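Local coordinates for protein glutamate--tRNA ligase (Elizabethkingia anophelis, PDB 6B1Z) that probably catalyses the ATP-dependent attachment of glutamate to its cognate tRNA, as a class I aminoacyl-tRNA synthetase, at residues 66-74 against 297-308; 10-18 against 28-39. All blocks are in the same frame, centred on the assembly; numbering follows the deposited sequence.

Overall arrangement
Contact 2 comes first along the chain and closes before contact 1 opens, and both belong to the class I catalytic domain. In contact 2, strand 13-16 packs on helix 26-41, the first two elements of a beta-alpha-beta unit completed by the parallel strand 45-48. Contact 1 joins helix 62-73 to the turn and helix start at 297-308, 223 residues farther on at the closest ends. Their centres are about 17 Å apart, yet they touch: Leu33 and Val29 on helix 26-41 pack against Ile308 and Phe307, and Ile66 meets Pro18. Helix 26-41 thus packs on strand 13-16 and also touches helix 304-312, so early and late portions of the catalytic domain meet on it.

Contact 1. Residues 66-74 against 297-308; sequences IMEALEWIG and YREEGYLPEAFI
Trp72 lies between Arg298 and Pro304, with an aliphatic group over each face of its indole. Its CG stands anti to the backbone N (chi1 176°), which sends the ring out from helix 66-73 into the bend formed by 297-308. Over the six-membered ring sits Arg298 CB, 3.7 Å from the centroid; over the five-membered ring, on the opposite face, Pro304 CB is 3.9 Å from the centroid. Both are CH-pi contacts. At the indole edge, close to the ring plane, Tyr302 O comes 3.4 Å from Trp72 CZ2. Arg298 runs along the ring in the reverse sense until a bend at chi3 (61°) turns the guanidinium away, its plane 69° from the indole. It then grips Glu68 OE2 end-on: NH1, 2.9 Å from OE2, meets it on the anti side, close to the carboxylate plane, while NH2, 3.1 Å from OE2, comes from above that plane. NH2 also gives a nearly straight hydrogen bond to Glu299 OE2, completing a salt-bridge network whose two acids fix the guanidinium's rotation. Farther down, the Phe307 ring meets Trp72 CZ3 through CD2 at 3.7 Å, and Ile73 CD1 reaches its edge. Ile73 CG2 lies 3.5 Å from Ile308 CG1. A Schellman motif with Gly74 at positive phi ends the first helix. This is structural packing within the class I catalytic domain, joining the end of helix 62-73 to turn 298-301 and the start of helix 304-312. Behind the second segment, Asn355 of helix 348-361 bonds to Gly301 O and Leu303 N, while helix 26-41 packs under Phe307 and Ile308.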
loop_
_atom_site.group_PDB
_atom_site.type_symbol
_atom_site.label_atom_id
_atom_site.label_comp_id
_atom_site.label_asym_id
_atom_site.label_seq_id
_atom_site.Cartn_x
_atom_site.Cartn_y
_atom_site.Cartn_z
ATOM N N ILE A 66 11.590 0.891 -0.725
ATOM C CA ILE A 66 10.984 -0.339 -1.214
ATOM C C ILE A 66 11.401 -1.523 -0.352
ATOM O O ILE A 66 10.560 -2.322 0.076
ATOM C CB ILE A 66 11.363 -0.562 -2.689
ATOM C CG1 ILE A 66 10.705 0.506 -3.560
ATOM C CG2 ILE A 66 10.974 -1.977 -3.123
ATOM C CD1 ILE A 66 11.443 0.717 -4.900
ATOM N N MET A 67 12.711 -1.657 -0.093
ATOM C CA MET A 67 13.183 -2.772 0.724
ATOM C C MET A 67 12.595 -2.714 2.131
ATOM O O MET A 67 12.157 -3.744 2.667
ATOM C CB MET A 67 14.717 -2.791 0.767
ATOM C CG MET A 67 15.363 -3.297 -0.521
ATOM S SD MET A 67 14.840 -4.966 -0.959
ATOM C CE MET A 67 15.462 -5.916 0.437
ATOM N N GLU A 68 12.547 -1.519 2.737
ATOM C CA GLU A 68 11.993 -1.392 4.084
ATOM C C GLU A 68 10.513 -1.763 4.107
ATOM O O GLU A 68 10.041 -2.405 5.050
ATOM C CB GLU A 68 12.210 0.024 4.621
ATOM C CG GLU A 68 11.790 0.202 6.082
ATOM C CD GLU A 68 12.107 1.589 6.631
ATOM O OE1 GLU A 68 12.891 2.329 5.994
ATOM O OE2 GLU A 68 11.574 1.938 7.707
ATOM N N ALA A 69 9.771 -1.396 3.062
ATOM C CA ALA A 69 8.344 -1.720 3.041
ATOM C C ALA A 69 8.122 -3.211 2.855
ATOM O O ALA A 69 7.268 -3.804 3.525
ATOM C CB ALA A 69 7.645 -0.934 1.934
ATOM N N LEU A 70 8.875 -3.830 1.943
ATOM C CA LEU A 70 8.765 -5.272 1.760
ATOM C C LEU A 70 9.167 -6.018 3.026
ATOM O O LEU A 70 8.534 -7.018 3.385
ATOM C CB LEU A 70 9.628 -5.718 0.577
ATOM C CG LEU A 70 9.253 -5.188 -0.803
ATOM C CD1 LEU A 70 10.290 -5.673 -1.810
ATOM C CD2 LEU A 70 7.848 -5.666 -1.177
ATOM N N GLU A 71 10.208 -5.537 3.725
ATOM C CA GLU A 71 10.622 -6.162 4.983
ATOM C C GLU A 71 9.546 -6.015 6.055
ATOM O O GLU A 71 9.287 -6.959 6.817
ATOM C CB GLU A 71 11.963 -5.565 5.438
ATOM C CG GLU A 71 13.148 -6.012 4.546
ATOM C CD GLU A 71 14.413 -5.157 4.691
ATOM O OE1 GLU A 71 14.410 -4.190 5.477
ATOM O OE2 GLU A 71 15.421 -5.458 4.005
ATOM N N TRP A 72 8.905 -4.842 6.128
ATOM C CA TRP A 72 7.856 -4.621 7.119
ATOM C C TRP A 72 6.704 -5.599 6.929
ATOM O O TRP A 72 6.175 -6.149 7.907
ATOM C CB TRP A 72 7.356 -3.167 7.032
ATOM C CG TRP A 72 6.203 -2.853 7.964
ATOM C CD1 TRP A 72 6.210 -2.942 9.326
ATOM C CD2 TRP A 72 4.893 -2.380 7.604
ATOM N NE1 TRP A 72 4.990 -2.573 9.837
ATOM C CE2 TRP A 72 4.163 -2.229 8.799
ATOM C CE3 TRP A 72 4.268 -2.086 6.385
ATOM C CZ2 TRP A 72 2.844 -1.786 8.821
ATOM C CZ3 TRP A 72 2.942 -1.651 6.408
ATOM C CH2 TRP A 72 2.249 -1.510 7.619
ATOM N N ILE A 73 6.308 -5.831 5.673
ATOM C CA ILE A 73 5.201 -6.727 5.358
ATOM C C ILE A 73 5.607 -8.197 5.428
ATOM O O ILE A 73 4.753 -9.064 5.650
ATOM C CB ILE A 73 4.645 -6.359 3.974
ATOM C CG1 ILE A 73 4.081 -4.935 3.991
ATOM C CG2 ILE A 73 3.594 -7.351 3.533
ATOM C CD1 ILE A 73 3.967 -4.324 2.605
ATOM N N GLY A 74 6.889 -8.502 5.271
ATOM C CA GLY A 74 7.351 -9.875 5.339
ATOM C C GLY A 74 7.468 -10.576 3.999
ATOM O O GLY A 74 7.224 -11.786 3.920
ATOM N N TYR A 297 0.839 3.907 6.503
ATOM C CA TYR A 297 0.044 2.926 7.240
ATOM C C TYR A 297 0.764 2.472 8.504
ATOM O O TYR A 297 0.166 2.392 9.586
ATOM C CB TYR A 297 -0.271 1.713 6.358
ATOM C CG TYR A 297 -1.451 1.903 5.417
ATOM C CD1 TYR A 297 -1.286 2.487 4.166
ATOM C CD2 TYR A 297 -2.722 1.478 5.787
ATOM C CE1 TYR A 297 -2.361 2.644 3.301
ATOM C CE2 TYR A 297 -3.795 1.631 4.933
ATOM C CZ TYR A 297 -3.609 2.231 3.705
ATOM O OH TYR A 297 -4.676 2.381 2.849
ATOM N N ARG A 298 2.065 2.173 8.387
ATOM C CA ARG A 298 2.808 1.677 9.544
ATOM C C ARG A 298 2.780 2.685 10.690
ATOM O O ARG A 298 2.450 2.340 11.832
ATOM C CB ARG A 298 4.251 1.348 9.149
ATOM C CG ARG A 298 5.100 0.867 10.339
ATOM C CD ARG A 298 6.563 0.668 9.955
ATOM N NE ARG A 298 7.159 1.917 9.490
ATOM C CZ ARG A 298 8.402 2.020 9.028
ATOM N NH1 ARG A 298 9.180 0.946 8.995
ATOM N NH2 ARG A 298 8.859 3.187 8.599
ATOM N N GLU A 299 3.097 3.940 10.399
ATOM C CA GLU A 299 3.188 4.943 11.448
ATOM C C GLU A 299 1.818 5.344 11.979
ATOM O O GLU A 299 1.727 5.803 13.126
ATOM C CB GLU A 299 3.944 6.159 10.924
ATOM C CG GLU A 299 5.431 5.882 10.645
ATOM C CD GLU A 299 5.710 5.349 9.235
ATOM O OE1 GLU A 299 4.775 4.890 8.546
ATOM O OE2 GLU A 299 6.885 5.424 8.801
ATOM N N GLU A 300 0.760 5.163 11.185
ATOM C CA GLU A 300 -0.602 5.410 11.648
ATOM C C GLU A 300 -1.141 4.273 12.502
ATOM O O GLU A 300 -2.277 4.364 12.981
ATOM C CB GLU A 300 -1.537 5.645 10.453
ATOM C CG GLU A 300 -1.327 6.998 9.779
ATOM C CD GLU A 300 -1.631 8.166 10.707
ATOM O OE1 GLU A 300 -2.694 8.148 11.354
ATOM O OE2 GLU A 300 -0.799 9.091 10.803
ATOM N N GLY A 301 -0.368 3.217 12.727
ATOM C CA GLY A 301 -0.783 2.161 13.630
ATOM C C GLY A 301 -1.430 0.955 12.987
ATOM O O GLY A 301 -1.987 0.115 13.709
ATOM N N TYR A 302 -1.364 0.826 11.662
ATOM C CA TYR A 302 -1.880 -0.379 11.017
ATOM C C TYR A 302 -0.899 -1.523 11.224
ATOM O O TYR A 302 0.310 -1.359 11.043
ATOM C CB TYR A 302 -2.136 -0.146 9.520
ATOM C CG TYR A 302 -3.355 0.708 9.242
ATOM C CD1 TYR A 302 -3.279 2.098 9.266
ATOM C CD2 TYR A 302 -4.589 0.120 8.948
ATOM C CE1 TYR A 302 -4.383 2.887 9.002
ATOM C CE2 TYR A 302 -5.714 0.915 8.682
ATOM C CZ TYR A 302 -5.602 2.284 8.724
ATOM O OH TYR A 302 -6.705 3.076 8.470
ATOM N N LEU A 303 -1.411 -2.663 11.675
ATOM C CA LEU A 303 -0.571 -3.824 11.903
ATOM C C LEU A 303 -0.241 -4.448 10.549
ATOM O O LEU A 303 -1.114 -4.525 9.690
ATOM C CB LEU A 303 -1.301 -4.834 12.790
ATOM C CG LEU A 303 -1.764 -4.269 14.138
ATOM C CD1 LEU A 303 -2.740 -5.233 14.798
ATOM C CD2 LEU A 303 -0.567 -3.991 15.031
ATOM N N PRO A 304 1.016 -4.835 10.300
ATOM C CA PRO A 304 1.361 -5.298 8.945
ATOM C C PRO A 304 0.569 -6.516 8.499
ATOM O O PRO A 304 0.229 -6.622 7.311
ATOM C CB PRO A 304 2.866 -5.590 9.039
ATOM C CG PRO A 304 3.148 -5.771 10.527
ATOM C CD PRO A 304 2.178 -4.830 11.211
ATOM N N GLU A 305 0.247 -7.434 9.413
ATOM C CA GLU A 305 -0.554 -8.596 9.050
ATOM C C GLU A 305 -1.958 -8.192 8.632
ATOM O O GLU A 305 -2.541 -8.806 7.729
ATOM C CB GLU A 305 -0.627 -9.567 10.220
ATOM C CG GLU A 305 0.732 -10.092 10.664
ATOM C CD GLU A 305 1.455 -9.174 11.652
ATOM O OE1 GLU A 305 0.945 -8.071 12.007
ATOM O OE2 GLU A 305 2.556 -9.582 12.093
ATOM N N ALA A 306 -2.520 -7.172 9.292
ATOM C CA ALA A 306 -3.850 -6.692 8.923
ATOM C C ALA A 306 -3.801 -5.912 7.623
ATOM O O ALA A 306 -4.681 -6.067 6.766
ATOM C CB ALA A 306 -4.416 -5.819 10.040
ATOM N N PHE A 307 -2.777 -5.074 7.471
ATOM C CA PHE A 307 -2.584 -4.312 6.243
ATOM C C PHE A 307 -2.504 -5.222 5.020
ATOM O O PHE A 307 -3.204 -4.993 4.024
ATOM C CB PHE A 307 -1.319 -3.468 6.374
ATOM C CG PHE A 307 -0.955 -2.721 5.111
ATOM C CD1 PHE A 307 -1.767 -1.701 4.643
ATOM C CD2 PHE A 307 0.208 -3.039 4.421
ATOM C CE1 PHE A 307 -1.430 -1.005 3.479
ATOM C CE2 PHE A 307 0.565 -2.358 3.261
ATOM C CZ PHE A 307 -0.249 -1.337 2.797
ATOM N N ILE A 308 -1.648 -6.251 5.068
ATOM C CA ILE A 308 -1.461 -7.059 3.867
ATOM C C ILE A 308 -2.659 -7.982 3.626
ATOM O O ILE A 308 -2.990 -8.280 2.470
ATOM C CB ILE A 308 -0.109 -7.801 3.938
ATOM C CG1 ILE A 308 0.336 -8.184 2.520
ATOM C CG2 ILE A 308 -0.173 -8.993 4.907
ATOM C CD1 ILE A 308 0.562 -6.966 1.609
#

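Contact 2. Residues 10-18 against 28-39; sequences EKVRVRFAP and GVRTALYDYLFA. With FMT (formic acid), chain C.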
loop_
_atom_site.group_PDB
_atom_site.type_symbol
_atom_site.label_atom_id
_atom_site.label_comp_id
_atom_site.label_asym_id
_atom_site.label_seq_id
_atom_site.Cartn_x
_atom_site.Cartn_y
_atom_site.Cartn_z
ATOM N N GLU A 10 10.095 -25.009 -15.894
ATOM C CA GLU A 10 8.973 -25.312 -15.014
ATOM C C GLU A 10 8.982 -24.412 -13.781
ATOM O O GLU A 10 7.933 -24.132 -13.196
ATOM C CB GLU A 10 9.005 -26.783 -14.591
ATOM N N LYS A 11 10.174 -23.963 -13.388
ATOM C CA LYS A 11 10.315 -23.148 -12.189
ATOM C C LYS A 11 9.729 -21.763 -12.436
ATOM O O LYS A 11 10.204 -21.029 -13.310
ATOM C CB LYS A 11 11.781 -23.036 -11.787
ATOM C CG LYS A 11 12.018 -22.465 -10.386
ATOM C CD LYS A 11 12.084 -23.580 -9.347
ATOM C CE LYS A 11 13.152 -23.312 -8.294
ATOM N NZ LYS A 11 12.745 -22.260 -7.319
ATOM N N VAL A 12 8.705 -21.408 -11.662
ATOM C CA VAL A 12 8.093 -20.089 -11.768
ATOM C C VAL A 12 9.079 -19.027 -11.296
ATOM O O VAL A 12 9.733 -19.174 -10.255
ATOM C CB VAL A 12 6.787 -20.050 -10.960
ATOM C CG1 VAL A 12 6.322 -18.636 -10.728
ATOM C CG2 VAL A 12 5.722 -20.883 -11.676
ATOM N N ARG A 13 9.202 -17.949 -12.069
ATOM C CA ARG A 13 10.018 -16.799 -11.683
ATOM C C ARG A 13 9.243 -15.530 -11.999
ATOM O O ARG A 13 8.856 -15.309 -13.153
ATOM C CB ARG A 13 11.369 -16.819 -12.412
ATOM C CG ARG A 13 12.260 -17.984 -11.986
ATOM C CD ARG A 13 13.549 -18.076 -12.775
ATOM N NE ARG A 13 14.324 -16.836 -12.759
ATOM C CZ ARG A 13 15.059 -16.397 -11.737
ATOM N NH1 ARG A 13 15.126 -17.075 -10.586
ATOM N NH2 ARG A 13 15.712 -15.249 -11.858
ATOM N N VAL A 14 8.995 -14.718 -10.975
ATOM C CA VAL A 14 8.267 -13.460 -11.107
ATOM C C VAL A 14 9.178 -12.335 -10.637
ATOM O O VAL A 14 10.137 -12.556 -9.900
ATOM C CB VAL A 14 6.952 -13.458 -10.295
ATOM C CG1 VAL A 14 6.017 -14.562 -10.787
ATOM C CG2 VAL A 14 7.254 -13.610 -8.796
ATOM N N ARG A 15 8.864 -11.108 -11.050
ATOM C CA ARG A 15 9.657 -9.978 -10.577
ATOM C C ARG A 15 8.784 -8.766 -10.284
ATOM O O ARG A 15 7.855 -8.438 -11.028
ATOM C CB ARG A 15 10.775 -9.595 -11.577
ATOM C CG ARG A 15 10.353 -8.720 -12.777
ATOM C CD ARG A 15 9.301 -9.376 -13.674
ATOM N NE ARG A 15 9.126 -8.625 -14.917
ATOM C CZ ARG A 15 8.331 -7.570 -15.069
ATOM N NH1 ARG A 15 7.596 -7.121 -14.054
ATOM N NH2 ARG A 15 8.268 -6.957 -16.253
ATOM N N PHE A 16 9.109 -8.100 -9.181
ATOM C CA PHE A 16 8.569 -6.794 -8.859
ATOM C C PHE A 16 9.558 -5.781 -9.411
ATOM O O PHE A 16 10.752 -5.844 -9.077
ATOM C CB PHE A 16 8.394 -6.672 -7.342
ATOM C CG PHE A 16 7.731 -5.400 -6.894
ATOM C CD1 PHE A 16 6.562 -4.964 -7.487
ATOM C CD2 PHE A 16 8.271 -4.662 -5.842
ATOM C CE1 PHE A 16 5.949 -3.803 -7.066
ATOM C CE2 PHE A 16 7.653 -3.489 -5.413
ATOM C CZ PHE A 16 6.494 -3.064 -6.029
ATOM N N ALA A 17 9.082 -4.880 -10.270
ATOM C CA ALA A 17 9.944 -3.955 -11.003
ATOM C C ALA A 17 9.480 -2.528 -10.759
ATOM O O ALA A 17 8.985 -1.864 -11.674
ATOM C CB ALA A 17 9.953 -4.292 -12.492
ATOM N N PRO A 18 9.628 -2.039 -9.529
ATOM C CA PRO A 18 9.401 -0.624 -9.246
ATOM C C PRO A 18 10.565 0.238 -9.721
ATOM O O PRO A 18 11.732 -0.184 -9.744
ATOM C CB PRO A 18 9.297 -0.600 -7.717
ATOM C CG PRO A 18 10.286 -1.632 -7.291
ATOM C CD PRO A 18 10.155 -2.742 -8.346
ATOM N N GLY A 28 1.032 -0.696 -5.983
ATOM C CA GLY A 28 2.328 -1.346 -6.062
ATOM C C GLY A 28 2.531 -2.400 -4.988
ATOM O O GLY A 28 3.111 -3.452 -5.243
ATOM N N VAL A 29 2.040 -2.133 -3.774
ATOM C CA VAL A 29 2.072 -3.139 -2.717
ATOM C C VAL A 29 1.305 -4.376 -3.145
ATOM O O VAL A 29 1.759 -5.509 -2.929
ATOM C CB VAL A 29 1.491 -2.559 -1.417
ATOM C CG1 VAL A 29 1.376 -3.657 -0.339
ATOM C CG2 VAL A 29 2.356 -1.397 -0.933
ATOM N N ARG A 30 0.129 -4.178 -3.754
ATOM C CA ARG A 30 -0.677 -5.322 -4.191
ATOM C C ARG A 30 0.034 -6.128 -5.264
ATOM O O ARG A 30 0.015 -7.368 -5.228
ATOM C CB ARG A 30 -2.051 -4.883 -4.686
ATOM C CG ARG A 30 -2.985 -6.093 -4.945
ATOM C CD ARG A 30 -4.303 -5.728 -5.578
ATOM N NE ARG A 30 -4.106 -5.019 -6.837
ATOM C CZ ARG A 30 -5.083 -4.459 -7.537
ATOM N NH1 ARG A 30 -6.354 -4.563 -7.148
ATOM N NH2 ARG A 30 -4.776 -3.800 -8.642
ATOM N N THR A 31 0.654 -5.450 -6.233
ATOM C CA THR A 31 1.396 -6.166 -7.265
ATOM C C THR A 31 2.520 -6.990 -6.657
ATOM O O THR A 31 2.681 -8.180 -6.973
ATOM C CB THR A 31 1.934 -5.181 -8.298
ATOM O OG1 THR A 31 0.823 -4.619 -9.009
ATOM C CG2 THR A 31 2.863 -5.921 -9.282
ATOM N N ALA A 32 3.308 -6.378 -5.763
ATOM C CA ALA A 32 4.366 -7.116 -5.084
ATOM C C ALA A 32 3.809 -8.314 -4.319
ATOM O O ALA A 32 4.392 -9.402 -4.363
ATOM C CB ALA A 32 5.129 -6.186 -4.126
ATOM N N LEU A 33 2.681 -8.133 -3.621
ATOM C CA LEU A 33 2.083 -9.230 -2.868
ATOM C C LEU A 33 1.677 -10.373 -3.781
ATOM O O LEU A 33 1.958 -11.541 -3.486
ATOM C CB LEU A 33 0.879 -8.728 -2.070
ATOM C CG LEU A 33 0.072 -9.821 -1.368
ATOM C CD1 LEU A 33 0.870 -10.518 -0.258
ATOM C CD2 LEU A 33 -1.205 -9.241 -0.813
ATOM N N TYR A 34 1.002 -10.058 -4.892
ATOM C CA TYR A 34 0.572 -11.129 -5.788
ATOM C C TYR A 34 1.769 -11.822 -6.444
ATOM O O TYR A 34 1.728 -13.042 -6.657
ATOM C CB TYR A 34 -0.425 -10.590 -6.825
ATOM C CG TYR A 34 -1.810 -10.229 -6.285
ATOM C CD1 TYR A 34 -2.184 -10.484 -4.957
ATOM C CD2 TYR A 34 -2.751 -9.631 -7.111
ATOM C CE1 TYR A 34 -3.455 -10.139 -4.489
ATOM C CE2 TYR A 34 -4.022 -9.294 -6.651
ATOM C CZ TYR A 34 -4.368 -9.544 -5.345
ATOM O OH TYR A 34 -5.624 -9.210 -4.921
ATOM N N ASP A 35 2.842 -11.077 -6.756
ATOM C CA ASP A 35 4.107 -11.702 -7.158
ATOM C C ASP A 35 4.580 -12.716 -6.124
ATOM O O ASP A 35 4.937 -13.857 -6.454
ATOM C CB ASP A 35 5.203 -10.645 -7.313
ATOM C CG ASP A 35 5.142 -9.891 -8.602
ATOM O OD1 ASP A 35 4.860 -10.506 -9.658
ATOM O OD2 ASP A 35 5.431 -8.664 -8.561
ATOM N N TYR A 36 4.650 -12.278 -4.864
ATOM C CA TYR A 36 5.167 -13.114 -3.788
ATOM C C TYR A 36 4.297 -14.345 -3.585
ATOM O O TYR A 36 4.798 -15.478 -3.530
ATOM C CB TYR A 36 5.235 -12.276 -2.511
ATOM C CG TYR A 36 5.856 -12.965 -1.317
ATOM C CD1 TYR A 36 7.223 -13.198 -1.255
ATOM C CD2 TYR A 36 5.071 -13.368 -0.243
ATOM C CE1 TYR A 36 7.789 -13.814 -0.159
ATOM C CE2 TYR A 36 5.626 -13.986 0.855
ATOM C CZ TYR A 36 6.990 -14.214 0.892
ATOM O OH TYR A 36 7.549 -14.841 1.988
ATOM N N LEU A 37 2.981 -14.139 -3.497
ATOM C CA LEU A 37 2.068 -15.257 -3.288
ATOM C C LEU A 37 2.136 -16.245 -4.440
ATOM O O LEU A 37 2.141 -17.461 -4.218
ATOM C CB LEU A 37 0.635 -14.743 -3.111
ATOM C CG LEU A 37 0.356 -13.877 -1.872
ATOM C CD1 LEU A 37 -1.099 -13.408 -1.850
ATOM C CD2 LEU A 37 0.687 -14.651 -0.598
ATOM N N PHE A 38 2.206 -15.745 -5.676
ATOM C CA PHE A 38 2.268 -16.643 -6.828
ATOM C C PHE A 38 3.566 -17.440 -6.828
ATOM O O PHE A 38 3.555 -18.656 -7.055
ATOM C CB PHE A 38 2.116 -15.850 -8.127
ATOM C CG PHE A 38 2.020 -16.712 -9.359
ATOM C CD1 PHE A 38 0.845 -17.366 -9.678
ATOM C CD2 PHE A 38 3.113 -16.856 -10.206
ATOM C CE1 PHE A 38 0.764 -18.158 -10.811
ATOM C CE2 PHE A 38 3.028 -17.647 -11.339
ATOM C CZ PHE A 38 1.859 -18.285 -11.641
ATOM N N ALA A 39 4.691 -16.780 -6.551
ATOM C CA ALA A 39 5.965 -17.499 -6.503
ATOM C C ALA A 39 5.976 -18.530 -5.380
ATOM O O ALA A 39 6.337 -19.696 -5.593
ATOM C CB ALA A 39 7.123 -16.513 -6.339
HETATM C C FMT C . 6.422 -4.112 -15.840
HETATM O O1 FMT C . 6.177 -4.694 -14.777
HETATM O O2 FMT C . 6.625 -4.689 -16.920
HETATM O O HOH W 1 6.079 -10.716 -12.297
#
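Phe16, the last residue of strand 13-16, meets Gly28 in the first turn of the helix that follows, within the beta-alpha-beta unit that strand 45-48 completes in the Rossmann-type class I synthetase fold. Helix 28-39 runs nearly antiparallel to the strand, at 162°, as a crossover helix should. Gly28, probably the last position of the family's HIGH signature, puts its carbonyl O 3.4 Å from Phe16 CE1. One turn on, the methyl CG2 of Thr31 lies at the edge of the same ring, and Ala32 CB sits squarely over its face, 3.6 Å from the centroid, with Pro18 CD covering the opposite face. The ring gets there because CG is anti to the backbone N (chi1 -175°), which swings it along the helix. Asp35 is next. Its side chain lies against the strand backbone, and a water accepts from Arg15 N and lies 2.9 Å from Asp35 OD1, to which it appears to donate. The Arg15 side chain starts off away from the helix; its NE forms a salt bridge with Asp218, and its NH1 and NH2 each hold one oxygen of a bound formic acid molecule, probably from the crystallisation liquor, at 2.9 Å from NH1 to O1; Arg228 also bonds to that molecule. Phe38 then turns its ring against the two valines, with Val12 CG1 3.5 Å from CE2 and Val14 CG1 near the ring edge at CD2. Ala39 closes the contact, its CB 3.8 Å from Val14 CG2, the same methyl that comes 3.3 Å from Asp35 O.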